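Local atomic coordinates of 432aa long hypothetical deoxyribodipyrimidine photolyase (Sulfolobus tokodaii, PDB entry 2E0I), a protein that probably repairs ultraviolet-damaged DNA by light-driven splitting of pyrimidine dimers, using one bound FAD for catalysis and a second as a likely light-harvesting cofactor. Residues A[215-220]-A[304-309]; A[20-23]-A[28-31]; A[278-283]-A[410-415]. All blocks are in the same frame, centred on the assembly; numbering follows the deposited sequence.

Interaction 1 of 3, residues A[215-220]-A[304-309]. With FAD (flavin-adenine dinucleotide), chain E.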
loop_
_atom_site.group_PDB
_atom_site.type_symbol
_atom_site.label_atom_id
_atom_site.label_comp_id
_atom_site.label_asym_id
_atom_site.label_seq_id
_atom_site.Cartn_x
_atom_site.Cartn_y
_atom_site.Cartn_z
ATOM N N ARG A 215 2.735 11.736 -2.951
ATOM C CA ARG A 215 1.448 11.056 -2.908
ATOM C C ARG A 215 1.340 10.063 -4.063
ATOM O O ARG A 215 0.293 9.952 -4.707
ATOM C CB ARG A 215 0.313 12.075 -2.995
ATOM C CG ARG A 215 -0.106 12.634 -1.662
ATOM C CD ARG A 215 -1.243 13.608 -1.837
ATOM N NE ARG A 215 -0.729 14.901 -2.272
ATOM C CZ ARG A 215 -1.264 15.633 -3.243
ATOM N NH1 ARG A 215 -2.341 15.192 -3.893
ATOM N NH2 ARG A 215 -0.725 16.805 -3.555
ATOM N N LEU A 216 2.426 9.341 -4.317
ATOM C CA LEU A 216 2.464 8.367 -5.399
ATOM C C LEU A 216 2.151 6.922 -5.026
ATOM O O LEU A 216 1.857 6.115 -5.909
ATOM C CB LEU A 216 3.835 8.387 -6.072
ATOM C CG LEU A 216 4.147 9.402 -7.171
ATOM C CD1 LEU A 216 5.606 9.273 -7.529
ATOM C CD2 LEU A 216 3.288 9.154 -8.405
ATOM N N SER A 217 2.215 6.594 -3.737
ATOM C CA SER A 217 1.988 5.216 -3.285
ATOM C C SER A 217 0.795 4.497 -3.925
ATOM O O SER A 217 0.931 3.387 -4.443
ATOM C CB SER A 217 1.860 5.180 -1.770
ATOM O OG SER A 217 0.953 6.178 -1.350
ATOM N N PRO A 218 -0.395 5.116 -3.916
ATOM C CA PRO A 218 -1.506 4.391 -4.537
ATOM C C PRO A 218 -1.275 4.098 -6.032
ATOM O O PRO A 218 -1.672 3.049 -6.548
ATOM C CB PRO A 218 -2.698 5.305 -4.264
ATOM C CG PRO A 218 -2.077 6.651 -4.244
ATOM C CD PRO A 218 -0.806 6.465 -3.490
ATOM N N HIS A 219 -0.615 5.009 -6.729
ATOM C CA HIS A 219 -0.351 4.803 -8.147
ATOM C C HIS A 219 0.694 3.695 -8.376
ATOM O O HIS A 219 0.613 2.936 -9.354
ATOM C CB HIS A 219 0.103 6.118 -8.773
ATOM C CG HIS A 219 -1.000 7.115 -8.925
ATOM N ND1 HIS A 219 -1.860 7.111 -10.002
ATOM C CD2 HIS A 219 -1.425 8.109 -8.110
ATOM C CE1 HIS A 219 -2.767 8.060 -9.845
ATOM N NE2 HIS A 219 -2.524 8.680 -8.703
ATOM N N LEU A 220 1.670 3.601 -7.473
ATOM C CA LEU A 220 2.701 2.569 -7.571
ATOM C C LEU A 220 2.087 1.216 -7.188
ATOM O O LEU A 220 2.244 0.224 -7.899
ATOM C CB LEU A 220 3.877 2.897 -6.642
ATOM C CG LEU A 220 4.683 4.158 -6.984
ATOM C CD1 LEU A 220 5.620 4.477 -5.848
ATOM C CD2 LEU A 220 5.447 3.970 -8.293
ATOM N N THR A 304 -9.621 10.742 4.513
ATOM C CA THR A 304 -8.889 10.836 3.268
ATOM C C THR A 304 -8.285 9.517 2.764
ATOM O O THR A 304 -8.109 9.327 1.556
ATOM C CB THR A 304 -7.791 11.886 3.416
ATOM O OG1 THR A 304 -7.287 12.215 2.127
ATOM C CG2 THR A 304 -6.654 11.354 4.243
ATOM N N GLY A 305 -7.971 8.613 3.690
ATOM C CA GLY A 305 -7.369 7.343 3.323
ATOM C C GLY A 305 -5.879 7.484 3.052
ATOM O O GLY A 305 -5.249 6.604 2.463
ATOM N N TYR A 306 -5.312 8.599 3.503
ATOM C CA TYR A 306 -3.899 8.883 3.305
ATOM C C TYR A 306 -3.313 9.742 4.436
ATOM O O TYR A 306 -4.021 10.511 5.068
ATOM C CB TYR A 306 -3.710 9.613 1.962
ATOM C CG TYR A 306 -2.308 10.139 1.748
ATOM C CD1 TYR A 306 -1.335 9.366 1.106
ATOM C CD2 TYR A 306 -1.920 11.370 2.282
ATOM C CE1 TYR A 306 -0.008 9.804 1.008
ATOM C CE2 TYR A 306 -0.600 11.815 2.196
ATOM C CZ TYR A 306 0.349 11.028 1.564
ATOM O OH TYR A 306 1.659 11.460 1.532
ATOM N N ILE A 307 -2.017 9.576 4.683
ATOM C CA ILE A 307 -1.252 10.351 5.659
ATOM C C ILE A 307 0.202 10.120 5.298
ATOM O O ILE A 307 0.565 9.019 4.895
ATOM C CB ILE A 307 -1.480 9.917 7.130
ATOM C CG1 ILE A 307 -1.466 8.401 7.258
ATOM C CG2 ILE A 307 -2.765 10.509 7.647
ATOM C CD1 ILE A 307 -1.586 7.912 8.691
ATOM N N ASN A 308 1.042 11.142 5.418
ATOM C CA ASN A 308 2.449 10.966 5.056
ATOM C C ASN A 308 3.190 10.013 6.002
ATOM O O ASN A 308 2.717 9.702 7.095
ATOM C CB ASN A 308 3.164 12.324 4.964
ATOM C CG ASN A 308 3.619 12.866 6.315
ATOM O OD1 ASN A 308 3.243 12.378 7.388
ATOM N ND2 ASN A 308 4.439 13.903 6.258
ATOM N N GLY A 309 4.356 9.550 5.565
ATOM C CA GLY A 309 5.129 8.604 6.352
ATOM C C GLY A 309 5.466 9.015 7.764
ATOM O O GLY A 309 5.602 8.176 8.644
HETATM P PA FAD E . 6.523 10.254 -0.168
HETATM O O1A FAD E . 6.186 11.348 -1.107
HETATM O O2A FAD E . 7.603 10.303 0.841
HETATM O O5B FAD E . 7.263 9.344 -1.272
HETATM C C5B FAD E . 8.266 8.391 -0.913
HETATM C C4B FAD E . 8.049 7.089 -1.688
HETATM O O4B FAD E . 9.032 6.100 -1.339
HETATM C C3B FAD E . 6.681 6.504 -1.334
HETATM O O3B FAD E . 5.733 6.926 -2.318
HETATM C C2B FAD E . 6.952 5.014 -1.529
HETATM O O2B FAD E . 7.011 4.712 -2.925
HETATM C C1B FAD E . 8.346 4.911 -0.909
HETATM N N9A FAD E . 8.292 4.886 0.572
HETATM C C8A FAD E . 8.457 5.918 1.398
HETATM N N7A FAD E . 8.434 5.490 2.659
HETATM C C5A FAD E . 8.249 4.173 2.638
HETATM C C6A FAD E . 8.137 3.184 3.610
HETATM N N6A FAD E . 8.239 3.480 4.901
HETATM N N1A FAD E . 7.931 1.915 3.226
HETATM C C2A FAD E . 7.837 1.584 1.949
HETATM N N3A FAD E . 7.945 2.498 1.000
HETATM C C4A FAD E . 8.150 3.787 1.308
HETATM N N1 FAD E . 3.020 2.496 1.953
HETATM C C2 FAD E . 2.172 1.861 1.037
HETATM O O2 FAD E . 2.279 2.075 -0.169
HETATM N N3 FAD E . 1.156 1.014 1.497
HETATM C C4 FAD E . 0.992 0.819 2.874
HETATM O O4 FAD E . 0.138 0.032 3.276
HETATM C C4X FAD E . 1.827 1.465 3.779
HETATM N N5 FAD E . 1.594 1.328 5.152
HETATM C C5X FAD E . 2.438 1.956 6.077
HETATM C C6 FAD E . 2.196 1.790 7.437
HETATM C C7 FAD E . 3.047 2.379 8.367
HETATM C C7M FAD E . 2.775 2.154 9.856
HETATM C C8 FAD E . 4.132 3.137 7.933
HETATM C C8M FAD E . 5.102 3.774 8.932
HETATM C C9 FAD E . 4.365 3.299 6.570
HETATM C C9A FAD E . 3.526 2.705 5.630
HETATM N N10 FAD E . 3.761 2.842 4.250
HETATM C C10 FAD E . 2.848 2.302 3.330
HETATM C "C1'" FAD E . 4.949 3.590 3.763
HETATM C "C2'" FAD E . 4.799 5.091 3.502
HETATM O "O2'" FAD E . 4.270 5.750 4.656
HETATM C "C3'" FAD E . 3.928 5.391 2.279
HETATM O "O3'" FAD E . 4.443 4.684 1.148
HETATM C "C4'" FAD E . 3.923 6.887 1.954
HETATM O "O4'" FAD E . 3.461 7.636 3.081
HETATM C "C5'" FAD E . 3.026 7.183 0.750
HETATM O "O5'" FAD E . 2.939 8.592 0.505
HETATM P P FAD E . 3.886 9.321 -0.574
HETATM O O1P FAD E . 3.813 8.554 -1.838
HETATM O O2P FAD E . 3.498 10.749 -0.599
HETATM O O3P FAD E . 5.362 9.157 0.055
#
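Tyr306 meets Arg215 over the face of its ring and, with it, holds a phosphate of FAD. At CB the tyrosine starts out toward 215-220. CG is anti to the backbone N (chi1 171°), and the ring then lies with one face against Arg215 CG. Further out, the ring comes under the aliphatic part of Arg215. Arg215 CG sits 4.0 Å from the ring centroid, 25° off the normal, a CH-pi contact. It is displaced toward the rim, so the closest ring atom is CZ, 3.6 Å from Arg215 CG. The ring edge at CE1 faces the cofactor, with Tyr306 CE1 3.2 Å from FAD O5'. At the tip, Tyr306 OH donates a hydrogen bond to FAD O2P at 2.9 Å. This is the flavin-side phosphate of the FAD in the large helical domain, the place of the catalytic flavin in photolyases. The residues 215-217 wrap it with backbone N-H groups. Arg215 N binds the same O2P at 2.7 Å, so two donors grip that oxygen. The other non-bridging oxygen, O1P, also has two: Leu216 N at 2.9 Å and Ser217 N at 3.2 Å, the latter a fairly straight bond (153°). A phenylalanine in place of Tyr306 would probably keep the contact under Arg215 CG but leave O2P with Arg215 N as its one partner from the two segments. Ser217 CB and OG lie against FAD C5', while OG hydrogen-bonds to Asp340. Beyond Tyr306, Asn308 is the N-cap of helix 309-322, with OD1 bonded to Val311 N.

Interaction 2 of 3, residues A[20-23]-A[28-31]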
loop_
_atom_site.group_PDB
_atom_site.type_symbol
_atom_site.label_atom_id
_atom_site.label_comp_id
_atom_site.label_asym_id
_atom_site.label_seq_id
_atom_site.Cartn_x
_atom_site.Cartn_y
_atom_site.Cartn_z
ATOM N N ASN A 20 3.669 -6.852 -22.265
ATOM C CA ASN A 20 4.583 -6.715 -23.397
ATOM C C ASN A 20 4.841 -8.064 -24.039
ATOM O O ASN A 20 4.669 -8.212 -25.245
ATOM C CB ASN A 20 5.912 -6.112 -22.967
ATOM C CG ASN A 20 5.854 -4.616 -22.844
ATOM O OD1 ASN A 20 5.013 -3.957 -23.461
ATOM N ND2 ASN A 20 6.767 -4.061 -22.065
ATOM N N TYR A 21 5.251 -9.048 -23.242
ATOM C CA TYR A 21 5.514 -10.367 -23.790
ATOM C C TYR A 21 4.272 -10.910 -24.463
ATOM O O TYR A 21 4.346 -11.496 -25.538
ATOM C CB TYR A 21 5.962 -11.335 -22.703
ATOM C CG TYR A 21 7.405 -11.182 -22.311
ATOM C CD1 TYR A 21 7.761 -10.548 -21.125
ATOM C CD2 TYR A 21 8.420 -11.677 -23.125
ATOM C CE1 TYR A 21 9.097 -10.414 -20.755
ATOM C CE2 TYR A 21 9.758 -11.548 -22.769
ATOM C CZ TYR A 21 10.088 -10.918 -21.582
ATOM O OH TYR A 21 11.407 -10.802 -21.217
ATOM N N ALA A 22 3.123 -10.706 -23.836
ATOM C CA ALA A 22 1.878 -11.188 -24.406
ATOM C C ALA A 22 1.650 -10.601 -25.794
ATOM O O ALA A 22 1.327 -11.317 -26.738
ATOM C CB ALA A 22 0.715 -10.829 -23.499
ATOM N N LEU A 23 1.827 -9.291 -25.912
ATOM C CA LEU A 23 1.615 -8.599 -27.179
ATOM C C LEU A 23 2.568 -9.013 -28.296
ATOM O O LEU A 23 2.193 -9.051 -29.469
ATOM C CB LEU A 23 1.702 -7.084 -26.959
ATOM C CG LEU A 23 0.492 -6.468 -26.248
ATOM C CD1 LEU A 23 0.813 -5.046 -25.814
ATOM C CD2 LEU A 23 -0.722 -6.509 -27.175
ATOM N N ARG A 28 -3.345 -12.132 -31.109
ATOM C CA ARG A 28 -4.358 -11.294 -30.489
ATOM C C ARG A 28 -4.262 -11.466 -28.966
ATOM O O ARG A 28 -3.930 -12.542 -28.464
ATOM C CB ARG A 28 -5.750 -11.694 -30.996
ATOM C CG ARG A 28 -5.774 -12.069 -32.470
ATOM C CD ARG A 28 -7.164 -12.454 -32.973
ATOM N NE ARG A 28 -8.026 -11.288 -33.214
ATOM C CZ ARG A 28 -9.256 -11.345 -33.740
ATOM N NH1 ARG A 28 -9.789 -12.517 -34.091
ATOM N NH2 ARG A 28 -9.963 -10.228 -33.915
ATOM N N VAL A 29 -4.527 -10.393 -28.236
ATOM C CA VAL A 29 -4.481 -10.448 -26.791
ATOM C C VAL A 29 -5.757 -9.860 -26.204
ATOM O O VAL A 29 -6.124 -8.716 -26.486
ATOM C CB VAL A 29 -3.274 -9.668 -26.239
ATOM C CG1 VAL A 29 -3.382 -9.544 -24.731
ATOM C CG2 VAL A 29 -1.994 -10.369 -26.614
ATOM N N ILE A 30 -6.441 -10.647 -25.389
ATOM C CA ILE A 30 -7.661 -10.175 -24.762
ATOM C C ILE A 30 -7.347 -9.661 -23.357
ATOM O O ILE A 30 -6.944 -10.427 -22.481
ATOM C CB ILE A 30 -8.709 -11.297 -24.676
ATOM C CG1 ILE A 30 -9.024 -11.812 -26.081
ATOM C CG2 ILE A 30 -9.970 -10.775 -24.019
ATOM C CD1 ILE A 30 -10.055 -12.902 -26.118
ATOM N N PRO A 31 -7.513 -8.346 -23.132
ATOM C CA PRO A 31 -7.240 -7.746 -21.820
ATOM C C PRO A 31 -8.351 -8.093 -20.834
ATOM O O PRO A 31 -9.514 -7.758 -21.039
ATOM C CB PRO A 31 -7.154 -6.257 -22.136
ATOM C CG PRO A 31 -8.148 -6.105 -23.257
ATOM C CD PRO A 31 -7.911 -7.323 -24.119
#
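Val29 of the strand faces Ala22 and Leu23 of the helix, and its CG2 methyl does most of the touching. No hydrogen bond joins the two segments. The first kind of contact is methyl against backbone. Val29 CG2 lies 3.5 Å from Ala22 O and 4.0 Å from Leu23 N, so the methyl rests on the peptide link between the two helix residues. The second kind is apolar side chain against side chain. Ala22 CB points toward the strand and comes within 4.2 Å of Val29 CG2. Leu23 starts out to one side, but its end turns back, bringing Leu23 CD2 to 4.1 Å from Val29 CG2. The leucine and valine side chains cross at about a right angle. In Val29, CG1 is anti to the backbone N (chi1 170°), which leaves CG2 beside that N and facing the helix. All three residues are buried. Val29 also touches Cys3 and Phe5 of strand 2-7, and Cys3 is disulfide-bonded to Cys26 in the turn between the helix and the strand. Helix 17-25 is the crossover between the parallel neighbours 2-7 and 28-35 in a beta-alpha-beta unit, packed on strand 28-35, which runs between strands 2-7 and 73-76 of the parallel sheet.

Interaction 3 of 3, residues A[278-283]-A[410-415]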
loop_
_atom_site.group_PDB
_atom_site.type_symbol
_atom_site.label_atom_id
_atom_site.label_comp_id
_atom_site.label_asym_id
_atom_site.label_seq_id
_atom_site.Cartn_x
_atom_site.Cartn_y
_atom_site.Cartn_z
ATOM N N GLU A 278 -9.399 -2.710 24.462
ATOM C CA GLU A 278 -10.355 -2.324 23.420
ATOM C C GLU A 278 -10.847 -0.881 23.500
ATOM O O GLU A 278 -11.305 -0.307 22.519
ATOM C CB GLU A 278 -11.547 -3.279 23.449
ATOM C CG GLU A 278 -11.746 -4.054 22.153
ATOM C CD GLU A 278 -12.287 -5.464 22.388
ATOM O OE1 GLU A 278 -11.521 -6.322 22.893
ATOM O OE2 GLU A 278 -13.477 -5.709 22.072
ATOM N N SER A 279 -10.737 -0.298 24.680
ATOM C CA SER A 279 -11.159 1.073 24.893
ATOM C C SER A 279 -10.162 2.066 24.284
ATOM O O SER A 279 -10.553 3.000 23.584
ATOM C CB SER A 279 -11.297 1.325 26.388
ATOM O OG SER A 279 -11.724 2.647 26.627
ATOM N N TYR A 280 -8.876 1.875 24.564
ATOM C CA TYR A 280 -7.851 2.753 24.011
ATOM C C TYR A 280 -7.852 2.644 22.486
ATOM O O TYR A 280 -7.798 3.646 21.783
ATOM C CB TYR A 280 -6.457 2.370 24.517
ATOM C CG TYR A 280 -6.221 2.521 26.000
ATOM C CD1 TYR A 280 -6.883 3.496 26.745
ATOM C CD2 TYR A 280 -5.281 1.724 26.650
ATOM C CE1 TYR A 280 -6.609 3.674 28.104
ATOM C CE2 TYR A 280 -4.997 1.896 28.003
ATOM C CZ TYR A 280 -5.663 2.872 28.726
ATOM O OH TYR A 280 -5.367 3.061 30.063
ATOM N N PHE A 281 -7.902 1.412 21.993
ATOM C CA PHE A 281 -7.911 1.142 20.564
ATOM C C PHE A 281 -9.021 1.897 19.843
ATOM O O PHE A 281 -8.833 2.399 18.735
ATOM C CB PHE A 281 -8.088 -0.356 20.318
ATOM C CG PHE A 281 -8.082 -0.735 18.864
ATOM C CD1 PHE A 281 -7.027 -0.366 18.041
ATOM C CD2 PHE A 281 -9.128 -1.452 18.317
ATOM C CE1 PHE A 281 -7.021 -0.706 16.692
ATOM C CE2 PHE A 281 -9.126 -1.795 16.973
ATOM C CZ PHE A 281 -8.074 -1.420 16.162
ATOM N N GLU A 282 -10.187 1.964 20.474
ATOM C CA GLU A 282 -11.325 2.645 19.888
ATOM C C GLU A 282 -11.051 4.141 19.829
ATOM O O GLU A 282 -11.440 4.818 18.873
ATOM C CB GLU A 282 -12.570 2.370 20.716
ATOM C CG GLU A 282 -13.862 2.680 19.991
ATOM C CD GLU A 282 -14.388 1.503 19.175
ATOM O OE1 GLU A 282 -13.598 0.903 18.406
ATOM O OE2 GLU A 282 -15.600 1.184 19.300
ATOM N N ALA A 283 -10.368 4.648 20.855
ATOM C CA ALA A 283 -10.014 6.059 20.937
ATOM C C ALA A 283 -8.994 6.403 19.853
ATOM O O ALA A 283 -9.039 7.479 19.255
ATOM C CB ALA A 283 -9.442 6.364 22.297
ATOM N N PRO A 410 -5.142 14.017 27.371
ATOM C CA PRO A 410 -4.394 12.771 27.184
ATOM C C PRO A 410 -5.013 11.568 27.889
ATOM O O PRO A 410 -5.254 11.607 29.087
ATOM C CB PRO A 410 -2.990 13.124 27.698
ATOM C CG PRO A 410 -3.161 14.467 28.405
ATOM C CD PRO A 410 -4.226 15.139 27.617
ATOM N N ILE A 411 -5.288 10.503 27.137
ATOM C CA ILE A 411 -5.889 9.301 27.711
ATOM C C ILE A 411 -4.888 8.412 28.441
ATOM O O ILE A 411 -5.262 7.366 28.955
ATOM C CB ILE A 411 -6.602 8.437 26.641
ATOM C CG1 ILE A 411 -5.586 7.931 25.612
ATOM C CG2 ILE A 411 -7.704 9.247 25.977
ATOM C CD1 ILE A 411 -6.097 6.797 24.746
ATOM N N VAL A 412 -3.625 8.831 28.474
ATOM C CA VAL A 412 -2.552 8.099 29.156
ATOM C C VAL A 412 -1.295 8.957 29.123
ATOM O O VAL A 412 -1.203 9.886 28.325
ATOM C CB VAL A 412 -2.191 6.758 28.451
ATOM C CG1 VAL A 412 -3.212 5.683 28.749
ATOM C CG2 VAL A 412 -2.092 6.976 26.966
ATOM N N ASN A 413 -0.337 8.659 30.000
ATOM C CA ASN A 413 0.935 9.372 30.006
ATOM C C ASN A 413 1.865 8.488 29.186
ATOM O O ASN A 413 2.220 7.394 29.619
ATOM C CB ASN A 413 1.507 9.506 31.420
ATOM C CG ASN A 413 2.984 9.964 31.416
ATOM O OD1 ASN A 413 3.743 9.686 32.356
ATOM N ND2 ASN A 413 3.385 10.671 30.354
ATOM N N TRP A 414 2.270 8.958 28.015
ATOM C CA TRP A 414 3.128 8.161 27.154
ATOM C C TRP A 414 4.425 7.686 27.811
ATOM O O TRP A 414 4.812 6.533 27.656
ATOM C CB TRP A 414 3.457 8.935 25.876
ATOM C CG TRP A 414 4.465 10.007 26.086
ATOM C CD1 TRP A 414 4.252 11.241 26.628
ATOM C CD2 TRP A 414 5.869 9.919 25.820
ATOM N NE1 TRP A 414 5.439 11.926 26.718
ATOM C CE2 TRP A 414 6.447 11.137 26.229
ATOM C CE3 TRP A 414 6.693 8.924 25.277
ATOM C CZ2 TRP A 414 7.816 11.393 26.114
ATOM C CZ3 TRP A 414 8.050 9.177 25.162
ATOM C CH2 TRP A 414 8.600 10.404 25.579
ATOM N N LEU A 415 5.090 8.560 28.557
ATOM C CA LEU A 415 6.353 8.198 29.181
ATOM C C LEU A 415 6.280 6.959 30.071
ATOM O O LEU A 415 7.082 6.041 29.913
ATOM C CB LEU A 415 6.910 9.390 29.964
ATOM C CG LEU A 415 8.429 9.414 30.197
ATOM C CD1 LEU A 415 8.810 8.376 31.223
ATOM C CD2 LEU A 415 9.167 9.165 28.888
#
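Val412 O and Trp414 N both hydrogen-bond to the OH of Tyr291, and this double grip fixes the turn whose Val412 and Ile411 side chains meet Tyr280. No hydrogen bond crosses between 278-283 and 410-415, where the contact is apolar. Tyr280 leaves its helix to one side, with CG anti to the carbonyl carbon (chi1 -64°), and its outer end swings in toward Val412. The two side chains come from opposite directions. Val412 CG1 lies 3.7 Å from Tyr280 CZ and 3.6 Å from Tyr280 OH, at an oblique approach to the ring. Ile411 passes alongside the tyrosine instead. Its CD1 reaches 3.9 Å from Tyr280 CD1, also obliquely. The same Ile411 CD1 is 4.2 Å from Ala283 CB, one turn further along the helix, so this methyl bridges Tyr280 and Ala283. The contact lies at the surface, and its residues are only partly covered. Arg417 of helix 414-427 touches both Tyr280 and Val412. Behind them, Val412 packs on Val322 of helix 309-322, and Phe281 reaches Leu319 of the same helix. The loop leading into the C-terminal helix 414-427 is therefore laid against helices 278-286 and 309-322.

How the interactions relate
From the N terminus, interaction 2 comes first. It closes a short loop of four residues inside the alpha/beta domain. It is finished long before interaction 1 opens, so the two are in series. Interaction 1 spans 83 residues and brings 215-220 to 304-309 at the FAD. Interaction 3 opens at 278, before interaction 1 has closed, and ends at 410-415, so these two cross. Their loops overlap over residues 284-303, which hold the end of helix 278-286 and nearly all of helix 292-304. Interaction 3 ties the C-terminal stretch back onto the helical domain. Interactions 2 and 3 lie on opposite sides of the chain's centre, with their own centres about 53 Å apart. Interaction 1 is the most central.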